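Side-chain contacts in ethylbenzene dehydrogenase alpha-subunit (Aromatoleum aromaticum, PDB 2IVF), which belongs to the molybdopterin oxidoreductase family and binds molybdenum, two pterin guanine dinucleotide cofactors and an iron-sulfur cluster: residues 224-227 and 228-232; 814-818 and 819-823. All coordinates share one frame; numbering follows the deposited sequence.

Both contacts are local, each sitting at the first turn of a short helix: residues 224-232 hold helix 226-232, and residues 814-823 lead into helix 819-824. Their centres are about 15 Å apart, and the two pack directly on one another. His230 CE1 of interaction 1 lies 3.6 Å from Tyr821 OH of interaction 2, Thr231 CG2 is 3.7 Å from Phe814 CE1, and His230 O is 3.7 Å from Leu816 CD2. Interaction 1 is the one near a cofactor, the Tyr225 side chain coming to about 6 Å of the MGD dinucleotide without touching it. Bound glycerol, probably from the crystallisation liquor, is hydrogen-bonded to His230 NE2 and to Tyr821 OH.

Interaction 1: residues 224-227 and 228-232; sequences TYMG and AFHTF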
loop_
_atom_site.group_PDB
_atom_site.type_symbol
_atom_site.label_atom_id
_atom_site.label_comp_id
_atom_site.label_asym_id
_atom_site.label_seq_id
_atom_site.Cartn_x
_atom_site.Cartn_y
_atom_site.Cartn_z
ATOM N N THR A 224 -17.716 7.788 5.779
ATOM C CA THR A 224 -18.694 8.255 6.724
ATOM C C THR A 224 -19.180 7.060 7.527
ATOM O O THR A 224 -18.971 5.928 7.123
ATOM C CB THR A 224 -19.876 8.836 6.021
ATOM O OG1 THR A 224 -20.675 9.471 7.003
ATOM C CG2 THR A 224 -20.660 7.723 5.390
ATOM N N TYR A 225 -19.795 7.301 8.673
ATOM C CA TYR A 225 -20.421 6.209 9.432
ATOM C C TYR A 225 -21.804 6.654 9.773
ATOM O O TYR A 225 -22.083 7.194 10.851
ATOM C CB TYR A 225 -19.613 5.893 10.663
ATOM C CG TYR A 225 -18.210 5.422 10.376
ATOM C CD1 TYR A 225 -17.959 4.131 9.918
ATOM C CD2 TYR A 225 -17.132 6.246 10.616
ATOM C CE1 TYR A 225 -16.668 3.698 9.701
ATOM C CE2 TYR A 225 -15.838 5.821 10.400
ATOM C CZ TYR A 225 -15.603 4.564 9.913
ATOM O OH TYR A 225 -14.294 4.162 9.713
ATOM N N MET A 226 -22.679 6.482 8.809
ATOM C CA MET A 226 -24.046 7.033 8.937
ATOM C C MET A 226 -24.845 6.322 10.014
ATOM O O MET A 226 -25.764 6.897 10.601
ATOM C CB MET A 226 -24.743 7.008 7.593
ATOM C CG MET A 226 -24.140 8.029 6.617
ATOM S SD MET A 226 -24.531 9.694 7.167
ATOM C CE MET A 226 -26.230 9.864 6.604
ATOM N N GLY A 227 -24.474 5.075 10.305
ATOM C CA GLY A 227 -25.112 4.315 11.350
ATOM C C GLY A 227 -24.713 4.832 12.728
ATOM O O GLY A 227 -25.503 4.869 13.660
ATOM N N ALA A 228 -23.464 5.227 12.849
ATOM C CA ALA A 228 -23.021 5.899 14.053
ATOM C C ALA A 228 -23.752 7.237 14.143
ATOM O O ALA A 228 -24.289 7.618 15.189
ATOM C CB ALA A 228 -21.484 6.115 13.992
ATOM N N PHE A 229 -23.783 7.954 13.018
ATOM C CA PHE A 229 -24.395 9.294 12.983
ATOM C C PHE A 229 -25.815 9.171 13.464
ATOM O O PHE A 229 -26.303 9.980 14.213
ATOM C CB PHE A 229 -24.365 9.814 11.535
ATOM C CG PHE A 229 -24.489 11.305 11.396
ATOM C CD1 PHE A 229 -23.663 12.163 12.098
ATOM C CD2 PHE A 229 -25.370 11.841 10.492
ATOM C CE1 PHE A 229 -23.780 13.528 11.939
ATOM C CE2 PHE A 229 -25.505 13.235 10.321
ATOM C CZ PHE A 229 -24.686 14.063 11.027
ATOM N N HIS A 230 -26.505 8.131 13.021
ATOM C CA HIS A 230 -27.906 8.001 13.332
ATOM C C HIS A 230 -28.203 7.414 14.715
ATOM O O HIS A 230 -29.233 7.709 15.279
ATOM C CB HIS A 230 -28.619 7.272 12.215
ATOM C CG HIS A 230 -28.695 8.105 10.968
ATOM N ND1 HIS A 230 -28.992 7.579 9.740
ATOM C CD2 HIS A 230 -28.442 9.432 10.763
ATOM C CE1 HIS A 230 -28.951 8.541 8.828
ATOM N NE2 HIS A 230 -28.623 9.678 9.423
ATOM N N THR A 231 -27.260 6.670 15.252
ATOM C CA THR A 231 -27.384 6.034 16.579
ATOM C C THR A 231 -26.961 6.997 17.680
ATOM O O THR A 231 -27.700 7.219 18.658
ATOM C CB THR A 231 -26.525 4.775 16.640
ATOM O OG1 THR A 231 -26.944 3.862 15.604
ATOM C CG2 THR A 231 -26.620 4.091 18.003
ATOM N N PHE A 232 -25.796 7.613 17.492
ATOM C CA PHE A 232 -25.198 8.474 18.495
ATOM C C PHE A 232 -25.356 9.980 18.211
ATOM O O PHE A 232 -25.062 10.822 19.084
ATOM C CB PHE A 232 -23.725 8.152 18.602
ATOM C CG PHE A 232 -23.426 6.687 18.825
ATOM C CD1 PHE A 232 -23.802 6.057 20.002
ATOM C CD2 PHE A 232 -22.731 5.952 17.866
ATOM C CE1 PHE A 232 -23.487 4.732 20.223
ATOM C CE2 PHE A 232 -22.409 4.612 18.089
ATOM C CZ PHE A 232 -22.801 4.020 19.269
#
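Met226 lies alongside Phe229, and its bent thioether also reaches His230. SD rests beside the Phe229 ring, 4.0 Å from Phe229 CD2, a Met-aromatic contact whose sulfur lies obliquely, 52° off the ring normal. The methyl beyond it, Met226 CE, reaches His230 NE2 at 3.7 Å, a nitrogen that is hydrogen-bonded to a glycerol. Bends at chi2 and chi3 curl the thioether to reach both rings. Met226 O lies over one face of the imidazole, 3.1 Å above its plane and offset toward the rim, while also accepting the backbone bond from His230 N at 2.8 Å.

Further along, Gly227 O is gripped twice by one residue. Thr231 OG1 donates to Gly227 O at 2.6 Å and Thr231 N at 3.0 Å, from opposite faces of the carbonyl plane; the hydroxyl gets there because OG1 stands anti to the carbonyl carbon (chi1 -59°). Tyr225 is at the N-cap, and its O accepts from Phe229 N in the first i to i+4 bond of the helix; its CB packs on Ala228 CB at 3.8 Å.

Outside the turn, Gly227 N bonds to Glu458 OE1 and Tyr225 OH to Ile444 O. Helix 226-232 thus packs on helix 454-467, which Ala228 touches at Phe462 and Thr231 at Arg459, while Tyr225 is tied to the end of strand 440-444.

Interaction 2: residues 814-818 and 819-823; sequences FYLDH and DWYLE
His818 and Trp820 meet edge to face at the N-terminus of helix 819-824, where His818 is the N-cap residue and its imidazole makes the capping bond. Trp820 N donates to His818 ND1 at 3.2 Å, with the amide nitrogen close to the ring plane. With CG trans to the backbone N (chi1 -176°), the imidazole is put alongside Trp820, with ND1 at its amide. The same pose places His818 CE1 over one face of the indole, 3.6 Å from Trp820 CG. The ring planes stand at 86°, the centroid of the imidazole 4.9 Å from that of the indole's five-membered ring. Capping bond and T-shaped stack together fix the rotation of the histidine ring, whose other nitrogen, NE2, is bonded to Gly947 O.

Away from the histidine, aliphatic branches do the packing. Leu816 and Tyr821 run side by side, pointing the same way, with Leu816 CD1 3.9 Å from Tyr821 CE2 and oblique to the phenol ring. Leu822 crosses Tyr815 at about a right angle: its CD2 reaches the phenol end, 3.6 Å from Tyr815 OH, a hydroxyl that is hydrogen-bonded to Gly340 O. The other methyl of Leu822, CD1, touches the backbone at Asp817 O.

These contacts fold the approaching loop against the first turn. The Asp817 carboxylate ties the loop to Tyr949 OH and Phe342 N, and Asp819 forms a salt bridge with Lys341. The turn itself closes with a nearly straight backbone bond, Leu822 N to His818 O at 3.0 Å, its N-H...O angle 174°.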
loop_
_atom_site.group_PDB
_atom_site.type_symbol
_atom_site.label_atom_id
_atom_site.label_comp_id
_atom_site.label_asym_id
_atom_site.label_seq_id
_atom_site.Cartn_x
_atom_site.Cartn_y
_atom_site.Cartn_z
ATOM N N PHE A 814 -31.404 3.253 18.907
ATOM C CA PHE A 814 -31.618 2.181 17.950
ATOM C C PHE A 814 -32.951 2.164 17.261
ATOM O O PHE A 814 -33.057 1.516 16.226
ATOM C CB PHE A 814 -31.331 0.873 18.622
ATOM C CG PHE A 814 -29.932 0.814 19.096
ATOM C CD1 PHE A 814 -28.922 0.527 18.209
ATOM C CD2 PHE A 814 -29.612 1.186 20.373
ATOM C CE1 PHE A 814 -27.619 0.559 18.590
ATOM C CE2 PHE A 814 -28.298 1.216 20.760
ATOM C CZ PHE A 814 -27.301 0.885 19.863
ATOM N N TYR A 815 -33.933 2.870 17.819
ATOM C CA TYR A 815 -35.247 3.000 17.190
ATOM C C TYR A 815 -35.412 4.370 16.526
ATOM O O TYR A 815 -35.462 5.394 17.216
ATOM C CB TYR A 815 -36.320 2.704 18.223
ATOM C CG TYR A 815 -37.711 2.561 17.667
ATOM C CD1 TYR A 815 -38.023 1.558 16.763
ATOM C CD2 TYR A 815 -38.715 3.408 18.056
ATOM C CE1 TYR A 815 -39.327 1.436 16.238
ATOM C CE2 TYR A 815 -39.991 3.290 17.541
ATOM C CZ TYR A 815 -40.298 2.301 16.649
ATOM O OH TYR A 815 -41.596 2.176 16.156
ATOM N N LEU A 816 -35.476 4.402 15.191
ATOM C CA LEU A 816 -35.674 5.674 14.456
ATOM C C LEU A 816 -37.115 5.714 14.007
ATOM O O LEU A 816 -37.504 5.025 13.071
ATOM C CB LEU A 816 -34.720 5.810 13.280
ATOM C CG LEU A 816 -33.249 5.623 13.685
ATOM C CD1 LEU A 816 -32.325 5.535 12.455
ATOM C CD2 LEU A 816 -32.764 6.746 14.601
ATOM N N ASP A 817 -37.908 6.497 14.715
ATOM C CA ASP A 817 -39.380 6.465 14.543
ATOM C C ASP A 817 -39.913 7.504 13.555
ATOM O O ASP A 817 -41.087 7.821 13.559
ATOM C CB ASP A 817 -40.084 6.490 15.893
ATOM C CG ASP A 817 -40.100 7.868 16.551
ATOM O OD1 ASP A 817 -39.175 8.692 16.301
ATOM O OD2 ASP A 817 -41.048 8.131 17.308
ATOM N N HIS A 818 -39.018 7.983 12.702
ATOM C CA HIS A 818 -39.298 8.885 11.598
ATOM C C HIS A 818 -40.101 8.094 10.571
ATOM O O HIS A 818 -39.789 6.944 10.280
ATOM C CB HIS A 818 -37.934 9.331 11.034
ATOM C CG HIS A 818 -37.996 10.352 9.945
ATOM N ND1 HIS A 818 -38.439 10.063 8.670
ATOM C CD2 HIS A 818 -37.612 11.652 9.923
ATOM C CE1 HIS A 818 -38.373 11.156 7.925
ATOM N NE2 HIS A 818 -37.875 12.137 8.662
ATOM N N ASP A 819 -41.118 8.733 10.001
ATOM C CA ASP A 819 -42.035 8.096 9.030
ATOM C C ASP A 819 -41.363 7.339 7.906
ATOM O O ASP A 819 -41.777 6.232 7.575
ATOM C CB ASP A 819 -42.984 9.147 8.441
ATOM C CG ASP A 819 -43.973 9.680 9.470
ATOM O OD1 ASP A 819 -44.214 8.996 10.493
ATOM O OD2 ASP A 819 -44.538 10.774 9.233
ATOM N N TRP A 820 -40.316 7.914 7.330
ATOM C CA TRP A 820 -39.608 7.252 6.239
ATOM C C TRP A 820 -39.006 5.929 6.690
ATOM O O TRP A 820 -39.038 4.929 5.957
ATOM C CB TRP A 820 -38.489 8.130 5.706
ATOM C CG TRP A 820 -38.935 9.317 4.896
ATOM C CD1 TRP A 820 -40.104 9.953 4.935
ATOM C CD2 TRP A 820 -38.091 10.067 4.025
ATOM N NE1 TRP A 820 -40.091 11.033 4.071
ATOM C CE2 TRP A 820 -38.845 11.122 3.513
ATOM C CE3 TRP A 820 -36.768 9.921 3.617
ATOM C CZ2 TRP A 820 -38.325 12.028 2.590
ATOM C CZ3 TRP A 820 -36.248 10.821 2.714
ATOM C CH2 TRP A 820 -37.020 11.862 2.220
ATOM N N TYR A 821 -38.391 5.928 7.866
ATOM C CA TYR A 821 -37.812 4.706 8.429
ATOM C C TYR A 821 -38.825 3.644 8.839
ATOM O O TYR A 821 -38.661 2.452 8.544
ATOM C CB TYR A 821 -36.871 5.042 9.598
ATOM C CG TYR A 821 -35.562 5.597 9.092
ATOM C CD1 TYR A 821 -35.501 6.863 8.515
ATOM C CD2 TYR A 821 -34.389 4.845 9.166
ATOM C CE1 TYR A 821 -34.324 7.363 8.040
ATOM C CE2 TYR A 821 -33.239 5.332 8.701
ATOM C CZ TYR A 821 -33.194 6.572 8.135
ATOM O OH TYR A 821 -32.012 7.019 7.677
ATOM N N LEU A 822 -39.891 4.088 9.482
ATOM C CA LEU A 822 -41.008 3.242 9.793
ATOM C C LEU A 822 -41.518 2.541 8.504
ATOM O O LEU A 822 -41.618 1.309 8.455
ATOM C CB LEU A 822 -42.109 4.097 10.434
ATOM C CG LEU A 822 -41.942 4.529 11.898
ATOM C CD1 LEU A 822 -43.147 5.414 12.363
ATOM C CD2 LEU A 822 -41.841 3.285 12.759
ATOM N N GLU A 823 -41.811 3.323 7.460
ATOM C CA GLU A 823 -42.379 2.776 6.218
ATOM C C GLU A 823 -41.385 1.874 5.453
ATOM O O GLU A 823 -41.801 0.905 4.845
ATOM C CB GLU A 823 -42.884 3.898 5.307
ATOM C CG GLU A 823 -44.223 4.471 5.788
ATOM C CD GLU A 823 -44.816 5.582 4.925
ATOM O OE1 GLU A 823 -44.242 5.931 3.851
ATOM O OE2 GLU A 823 -45.890 6.102 5.345
#